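Local coordinates for protein nicotinate-nucleotide pyrophosphorylase (Francisella tularensis subsp. tularensis, PDB 3TQV) that probably catalyses the conversion of quinolinate and phosphoribosyl pyrophosphate to nicotinate mononucleotide, carbon dioxide and diphosphate, a step of NAD+ biosynthesis, at residues G249-R253 against N254-A258; I232-A235 against V236-R240; Q85-P88 against A89-I93. All blocks are in the same frame, centred on the assembly; numbering follows the deposited sequence.

Interaction 1 of 3, residues G249-R253 against N254-A258; sequences GNIDR and NSIVA
Asn254 takes hold of Asp252 twice, through backbone and side chain, in the loop that leads from strand 244-248 into helix 256-260. Its backbone N meets Asp252 OD1 at 2.9 Å, which makes an Asx turn, and the donor stands above the carboxylate plane. The amide ND2 reaches the same OD1 at 3.2 Å, nearly on the C-O line, with the oxygen lying close to the Asn254 amide plane. Asp252 can present OD1 here because its CG sits between its own N and carbonyl carbon (chi1 63°). ND2 also lies over one face of the Arg253 guanidinium, offset toward its rim, the two flat groups being turned 75° apart.

Next comes Ser255, joined to Asp252 in both directions: its N gives to Asp252 O at 3.0 Å, closing a beta turn, while its OG receives Asp252 N at 3.2 Å in a nearly straight bond. The same OG rests 3.4 Å from Ile251 CG2. Ile256, the first helical residue, sends its N to Asp252 O at 3.1 Å, almost end-on to the carbonyl. Its CB packs 3.8 Å from Ile251 CG2, and the two isoleucines cross at about a right angle; Ile267 touches both, and Leu127 adds to the cover of Ile256.

Backbone O and carboxylate OD1 of Asp252 thus take two N-H groups each. Such a negative residue beside the N terminus of a helix probably interacts favourably with the helix dipole, and the turn is fixed just beyond Asn250, a predicted substrate-binding residue near a bound phosphate ion.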
loop_
_atom_site.group_PDB
_atom_site.type_symbol
_atom_site.label_atom_id
_atom_site.label_comp_id
_atom_site.label_asym_id
_atom_site.label_seq_id
_atom_site.Cartn_x
_atom_site.Cartn_y
_atom_site.Cartn_z
ATOM N N GLY B 249 -13.601 -11.691 -11.247
ATOM C CA GLY B 249 -14.814 -10.894 -11.310
ATOM C C GLY B 249 -14.947 -10.044 -10.067
ATOM O O GLY B 249 -15.887 -10.215 -9.294
ATOM N N ASN B 250 -13.982 -9.144 -9.882
ATOM C CA ASN B 250 -13.880 -8.289 -8.698
ATOM C C ASN B 250 -14.316 -8.992 -7.414
ATOM O O ASN B 250 -15.287 -8.593 -6.783
ATOM C CB ASN B 250 -14.680 -6.995 -8.914
ATOM C CG ASN B 250 -14.395 -5.935 -7.856
ATOM O OD1 ASN B 250 -13.372 -5.982 -7.161
ATOM N ND2 ASN B 250 -15.300 -4.969 -7.737
ATOM N N ILE B 251 -13.584 -10.028 -7.027
ATOM C CA ILE B 251 -13.991 -10.892 -5.920
ATOM C C ILE B 251 -13.491 -10.434 -4.545
ATOM O O ILE B 251 -12.358 -9.970 -4.406
ATOM C CB ILE B 251 -13.564 -12.337 -6.203
ATOM C CG1 ILE B 251 -14.268 -12.823 -7.472
ATOM C CG2 ILE B 251 -13.872 -13.230 -5.030
ATOM C CD1 ILE B 251 -13.653 -14.065 -8.088
ATOM N N ASP B 252 -14.365 -10.549 -3.547
ATOM C CA ASP B 252 -14.064 -10.177 -2.164
ATOM C C ASP B 252 -14.617 -11.211 -1.166
ATOM O O ASP B 252 -15.231 -12.212 -1.555
ATOM C CB ASP B 252 -14.615 -8.772 -1.845
ATOM C CG ASP B 252 -16.148 -8.693 -1.943
ATOM O OD1 ASP B 252 -16.828 -8.709 -0.898
ATOM O OD2 ASP B 252 -16.684 -8.606 -3.064
ATOM N N ARG B 253 -14.407 -10.945 0.119
ATOM C CA ARG B 253 -14.863 -11.818 1.196
ATOM C C ARG B 253 -16.356 -12.123 1.145
ATOM O O ARG B 253 -16.838 -13.038 1.817
ATOM C CB ARG B 253 -14.525 -11.186 2.547
ATOM C CG ARG B 253 -15.146 -9.819 2.739
ATOM C CD ARG B 253 -14.603 -9.101 3.958
ATOM N NE ARG B 253 -15.648 -8.290 4.569
ATOM C CZ ARG B 253 -16.223 -7.245 3.982
ATOM N NH1 ARG B 253 -15.849 -6.871 2.762
ATOM N NH2 ARG B 253 -17.175 -6.570 4.614
ATOM N N ASN B 254 -17.090 -11.361 0.349
ATOM C CA ASN B 254 -18.536 -11.526 0.283
ATOM C C ASN B 254 -19.041 -12.299 -0.934
ATOM O O ASN B 254 -20.208 -12.685 -0.980
ATOM C CB ASN B 254 -19.241 -10.173 0.406
ATOM C CG ASN B 254 -19.112 -9.579 1.797
ATOM O OD1 ASN B 254 -19.701 -10.081 2.754
ATOM N ND2 ASN B 254 -18.335 -8.509 1.917
ATOM N N SER B 255 -18.164 -12.545 -1.904
ATOM C CA SER B 255 -18.573 -13.236 -3.124
ATOM C C SER B 255 -17.821 -14.551 -3.350
ATOM O O SER B 255 -18.267 -15.410 -4.117
ATOM C CB SER B 255 -18.403 -12.315 -4.332
ATOM O OG SER B 255 -17.045 -11.993 -4.536
ATOM N N ILE B 256 -16.695 -14.707 -2.658
ATOM C CA ILE B 256 -15.788 -15.831 -2.885
ATOM C C ILE B 256 -16.404 -17.215 -2.604
ATOM O O ILE B 256 -16.179 -18.158 -3.362
ATOM C CB ILE B 256 -14.481 -15.646 -2.095
ATOM C CG1 ILE B 256 -13.449 -16.712 -2.496
ATOM C CG2 ILE B 256 -14.778 -15.643 -0.610
ATOM C CD1 ILE B 256 -12.031 -16.517 -1.920
ATOM N N VAL B 257 -17.199 -17.321 -1.543
ATOM C CA VAL B 257 -17.811 -18.590 -1.144
ATOM C C VAL B 257 -18.806 -19.152 -2.163
ATOM O O VAL B 257 -18.812 -20.357 -2.451
ATOM C CB VAL B 257 -18.540 -18.457 0.206
ATOM C CG1 VAL B 257 -19.356 -19.721 0.510
ATOM C CG2 VAL B 257 -17.548 -18.151 1.316
ATOM N N ALA B 258 -19.659 -18.275 -2.685
ATOM C CA ALA B 258 -20.598 -18.654 -3.731
ATOM C C ALA B 258 -19.860 -19.223 -4.943
ATOM O O ALA B 258 -20.260 -20.249 -5.508
ATOM C CB ALA B 258 -21.429 -17.461 -4.140
#

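Interaction 2 of 3, residues I232-A235 against V236-R240; sequences IDIA and VSIAR
Ala235 and Val236 sit at the middle of this run of helix 229-239, where four successive main-chain bonds join residues 232-235 to residues 236-239. Val236 N gives to Ile232 O at 2.9 Å, Ser237 N to Asp233 O at 3.3 Å, and Ile238 N to Ile234 O at 3.0 Å, all three nearly straight. The fourth, Ala239 N to Ala235 O, is bent to 131° at the hydrogen, close to the end of the helix; Arg240 is the first residue to leave helical geometry.

The dense side is the one turned to the protein. The methyl groups of Ala235 and Ala239, one turn apart, both meet Leu245 on strand 244-248, and their small size probably lets the helix lie close to the strand. Beside them Ile232 packs against Phe227, Thr262 and Val264. Val236 shares Val264, and its CG2, lying beside its own backbone N, comes 3.3 Å from Ile232 O and 4.4 Å from Ile232 CG2.

A second apolar edge is made by Ile234 and Ile238, which run side by side and point the same way. With Ile234 CG1 beside the backbone N (chi1 -51°), CG2 lies anti to that nitrogen and meets the terminal CD1 of Ile238 at 3.6 Å. Helix 208-216 borders this edge, with Leu208 against Ile234 and Ile215 against Ile238.

By contrast, Asp233 and Ser237 lie on the solvent side, and the pair is joined by backbone alone. This polar stripe against apolar sides makes the helix amphipathic; it is the connecting helix of the beta-alpha-beta unit of strand 221-225, helix 229-239 and strand 244-248 in the C-terminal domain, whose family belongs to the TIM-barrel clan.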
loop_
_atom_site.group_PDB
_atom_site.type_symbol
_atom_site.label_atom_id
_atom_site.label_comp_id
_atom_site.label_asym_id
_atom_site.label_seq_id
_atom_site.Cartn_x
_atom_site.Cartn_y
_atom_site.Cartn_z
ATOM N N ILE B 232 -20.268 -20.301 -14.733
ATOM C CA ILE B 232 -19.135 -20.931 -14.085
ATOM C C ILE B 232 -19.426 -22.433 -14.015
ATOM O O ILE B 232 -18.551 -23.260 -14.298
ATOM C CB ILE B 232 -18.866 -20.363 -12.676
ATOM C CG1 ILE B 232 -18.539 -18.872 -12.752
ATOM C CG2 ILE B 232 -17.701 -21.089 -12.040
ATOM C CD1 ILE B 232 -18.468 -18.182 -11.415
ATOM N N ASP B 233 -20.658 -22.787 -13.657
ATOM C CA ASP B 233 -21.026 -24.193 -13.594
ATOM C C ASP B 233 -20.807 -24.869 -14.932
ATOM O O ASP B 233 -20.129 -25.891 -15.005
ATOM C CB ASP B 233 -22.470 -24.366 -13.129
ATOM C CG ASP B 233 -22.635 -24.072 -11.654
ATOM O OD1 ASP B 233 -21.711 -24.442 -10.876
ATOM O OD2 ASP B 233 -23.672 -23.464 -11.288
ATOM N N ILE B 234 -21.367 -24.293 -15.993
ATOM C CA ILE B 234 -21.153 -24.811 -17.337
ATOM C C ILE B 234 -19.674 -25.035 -17.616
ATOM O O ILE B 234 -19.280 -26.093 -18.105
ATOM C CB ILE B 234 -21.607 -23.814 -18.401
ATOM C CG1 ILE B 234 -23.032 -23.320 -18.127
ATOM C CG2 ILE B 234 -21.449 -24.434 -19.782
ATOM C CD1 ILE B 234 -24.119 -24.353 -18.339
ATOM N N ALA B 235 -18.876 -24.006 -17.321
ATOM C CA ALA B 235 -17.446 -23.979 -17.621
ATOM C C ALA B 235 -16.730 -25.146 -16.982
ATOM O O ALA B 235 -15.998 -25.884 -17.650
ATOM C CB ALA B 235 -16.818 -22.649 -17.157
ATOM N N VAL B 236 -16.945 -25.307 -15.682
ATOM C CA VAL B 236 -16.374 -26.417 -14.941
ATOM C C VAL B 236 -16.634 -27.759 -15.622
ATOM O O VAL B 236 -15.707 -28.550 -15.775
ATOM C CB VAL B 236 -16.911 -26.472 -13.499
ATOM C CG1 VAL B 236 -16.476 -27.778 -12.823
ATOM C CG2 VAL B 236 -16.459 -25.232 -12.705
ATOM N N SER B 237 -17.883 -28.020 -16.021
ATOM C CA SER B 237 -18.197 -29.246 -16.768
ATOM C C SER B 237 -17.369 -29.354 -18.041
ATOM O O SER B 237 -16.758 -30.391 -18.318
ATOM C CB SER B 237 -19.679 -29.330 -17.142
ATOM O OG SER B 237 -20.475 -29.692 -16.034
ATOM N N ILE B 238 -17.366 -28.278 -18.818
ATOM C CA ILE B 238 -16.621 -28.239 -20.066
ATOM C C ILE B 238 -15.127 -28.472 -19.852
ATOM O O ILE B 238 -14.474 -29.111 -20.677
ATOM C CB ILE B 238 -16.854 -26.891 -20.801
ATOM C CG1 ILE B 238 -18.326 -26.773 -21.216
ATOM C CG2 ILE B 238 -15.933 -26.748 -22.005
ATOM C CD1 ILE B 238 -18.672 -25.464 -21.873
ATOM N N ALA B 239 -14.595 -27.970 -18.744
ATOM C CA ALA B 239 -13.145 -27.883 -18.606
ATOM C C ALA B 239 -12.553 -29.055 -17.851
ATOM O O ALA B 239 -11.347 -29.308 -17.929
ATOM C CB ALA B 239 -12.722 -26.540 -17.958
ATOM N N ARG B 240 -13.407 -29.761 -17.116
ATOM C CA ARG B 240 -12.972 -30.882 -16.304
ATOM C C ARG B 240 -12.099 -31.823 -17.124
ATOM O O ARG B 240 -12.534 -32.382 -18.137
ATOM C CB ARG B 240 -14.180 -31.617 -15.738
ATOM C CG ARG B 240 -13.830 -32.672 -14.710
ATOM C CD ARG B 240 -14.996 -33.607 -14.400
ATOM N NE ARG B 240 -16.277 -32.923 -14.210
ATOM C CZ ARG B 240 -16.560 -32.093 -13.210
ATOM N NH1 ARG B 240 -15.637 -31.806 -12.293
ATOM N NH2 ARG B 240 -17.766 -31.535 -13.142
#

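Interaction 3 of 3, residues Q85-P88 against A89-I93; sequences QKVP and ANARI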
loop_
_atom_site.group_PDB
_atom_site.type_symbol
_atom_site.label_atom_id
_atom_site.label_comp_id
_atom_site.label_asym_id
_atom_site.label_seq_id
_atom_site.Cartn_x
_atom_site.Cartn_y
_atom_site.Cartn_z
ATOM N N GLN B 85 3.066 -17.471 10.285
ATOM C CA GLN B 85 2.416 -17.990 11.475
ATOM C C GLN B 85 1.232 -17.136 11.876
ATOM O O GLN B 85 1.208 -15.930 11.650
ATOM C CB GLN B 85 3.384 -17.979 12.633
ATOM C CG GLN B 85 4.498 -18.945 12.509
ATOM C CD GLN B 85 4.901 -19.449 13.854
ATOM O OE1 GLN B 85 4.778 -20.636 14.136
ATOM N NE2 GLN B 85 5.354 -18.545 14.714
ATOM N N LYS B 86 0.253 -17.776 12.488
ATOM C CA LYS B 86 -0.877 -17.066 13.024
ATOM C C LYS B 86 -0.499 -16.602 14.429
ATOM O O LYS B 86 -0.287 -17.407 15.329
ATOM C CB LYS B 86 -2.100 -17.981 13.019
ATOM C CG LYS B 86 -3.339 -17.433 13.692
ATOM C CD LYS B 86 -4.360 -18.556 13.849
ATOM C CE LYS B 86 -5.578 -18.124 14.646
ATOM N NZ LYS B 86 -6.602 -19.210 14.753
ATOM N N VAL B 87 -0.378 -15.291 14.591
ATOM C CA VAL B 87 -0.055 -14.688 15.868
ATOM C C VAL B 87 -1.320 -14.232 16.576
ATOM O O VAL B 87 -2.124 -13.489 16.009
ATOM C CB VAL B 87 0.846 -13.473 15.677
ATOM C CG1 VAL B 87 1.143 -12.815 17.032
ATOM C CG2 VAL B 87 2.122 -13.874 14.954
ATOM N N PRO B 88 -1.506 -14.669 17.823
ATOM C CA PRO B 88 -2.713 -14.322 18.578
ATOM C C PRO B 88 -2.694 -12.870 18.980
ATOM O O PRO B 88 -1.627 -12.337 19.261
ATOM C CB PRO B 88 -2.609 -15.194 19.838
ATOM C CG PRO B 88 -1.553 -16.228 19.532
ATOM C CD PRO B 88 -0.614 -15.557 18.581
ATOM N N ALA B 89 -3.859 -12.240 19.002
ATOM C CA ALA B 89 -3.982 -10.874 19.511
ATOM C C ALA B 89 -3.267 -10.695 20.852
ATOM O O ALA B 89 -3.419 -11.522 21.757
ATOM C CB ALA B 89 -5.451 -10.478 19.637
ATOM N N ASN B 90 -2.476 -9.628 20.940
ATOM C CA ASN B 90 -1.809 -9.216 22.175
ATOM C C ASN B 90 -0.557 -10.004 22.520
ATOM O O ASN B 90 -0.060 -9.939 23.641
ATOM C CB ASN B 90 -2.798 -9.181 23.347
ATOM C CG ASN B 90 -3.836 -8.071 23.186
ATOM O OD1 ASN B 90 -3.494 -6.922 22.836
ATOM N ND2 ASN B 90 -5.111 -8.411 23.407
ATOM N N ALA B 91 -0.031 -10.726 21.539
ATOM C CA ALA B 91 1.171 -11.520 21.737
ATOM C C ALA B 91 2.403 -10.746 21.292
ATOM O O ALA B 91 2.318 -9.866 20.425
ATOM C CB ALA B 91 1.068 -12.829 20.977
ATOM N N ARG B 92 3.545 -11.079 21.891
ATOM C CA ARG B 92 4.804 -10.439 21.553
ATOM C C ARG B 92 5.405 -11.161 20.359
ATOM O O ARG B 92 5.610 -12.376 20.412
ATOM C CB ARG B 92 5.781 -10.516 22.727
ATOM C CG ARG B 92 5.398 -9.758 23.984
ATOM C CD ARG B 92 6.585 -9.751 24.940
ATOM N NE ARG B 92 6.296 -9.129 26.232
ATOM C CZ ARG B 92 7.217 -8.901 27.165
ATOM N NH1 ARG B 92 8.479 -9.235 26.938
ATOM N NH2 ARG B 92 6.885 -8.333 28.314
ATOM N N ILE B 93 5.703 -10.434 19.284
ATOM C CA ILE B 93 6.283 -11.082 18.112
ATOM C C ILE B 93 7.810 -11.126 18.140
ATOM O O ILE B 93 8.423 -12.101 17.689
ATOM C CB ILE B 93 5.756 -10.493 16.788
ATOM C CG1 ILE B 93 5.883 -8.972 16.781
ATOM C CG2 ILE B 93 4.295 -10.873 16.595
ATOM C CD1 ILE B 93 5.029 -8.305 15.732
#
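A type II beta turn, Pro88 to Ala91, reverses the chain between strand 86-87 and strand 92-97 in the N-terminal domain. Its closing bond runs from Ala91 N to Pro88 O at 3.2 Å; it is bent, and the donor is tilted 29° from the carbonyl plane. Ala89 and Asn90 form the two corners. Asn90 adopts the positive phi of 79° that the third place of a type II turn requires, and both side chains lead away from residues 85-88.

Beyond the closing bond the contact is apolar. Ala91 directs its methyl group back across the turn, where CB lies 4.0 Å from Pro88 CD, on the proline ring, and 3.9 Å from Val87 CG1. That same CG1, the valine branch anti to the backbone N (chi1 178°), also meets Ile93 CG2 at 3.7 Å, while Val87 CG2 stands a little farther from the isoleucine methyl at 4.1 Å. The side chains of Val87 and Ile93 cross at about a right angle. Tyr81 covers Val87, Pro88 and Ala91, and Thr52 of strand 45-52 touches both Val87 and Ile93. Arg92, whose CB points away from residues 85-88, has a salt bridge with Glu95 and a cation-pi contact with Phe49.

One main-chain bond therefore closes the bend, and apolar carbons of Val87, Pro88, Ala91 and Ile93 meet on its inner side. Because Val87 and Ile93 are buried while the corners are exposed, burial of hydrocarbon probably adds to the closing bond, while Val87 and Ile93 are also tied by backbone bonds to Met56 and Cys50.

All three contacts are local, and they follow one another along the chain in the order interaction 3, interaction 2, interaction 1. The last two belong to the C-terminal domain and lie in series around strand 244-248: helix 229-239 of interaction 2 leads into that strand, and the loop of interaction 1 leaves it. Their centres are about 19 Å apart and their nearest atoms about 7 Å. Interaction 1 is the one at the predicted substrate site, with Asn250 about 4 Å from a bound phosphate ion by its side chain. Residues 85-93, in the N-terminal domain, lie away from it: interaction 3 is centred about 28 Å from interaction 1 and about 41 Å from interaction 2.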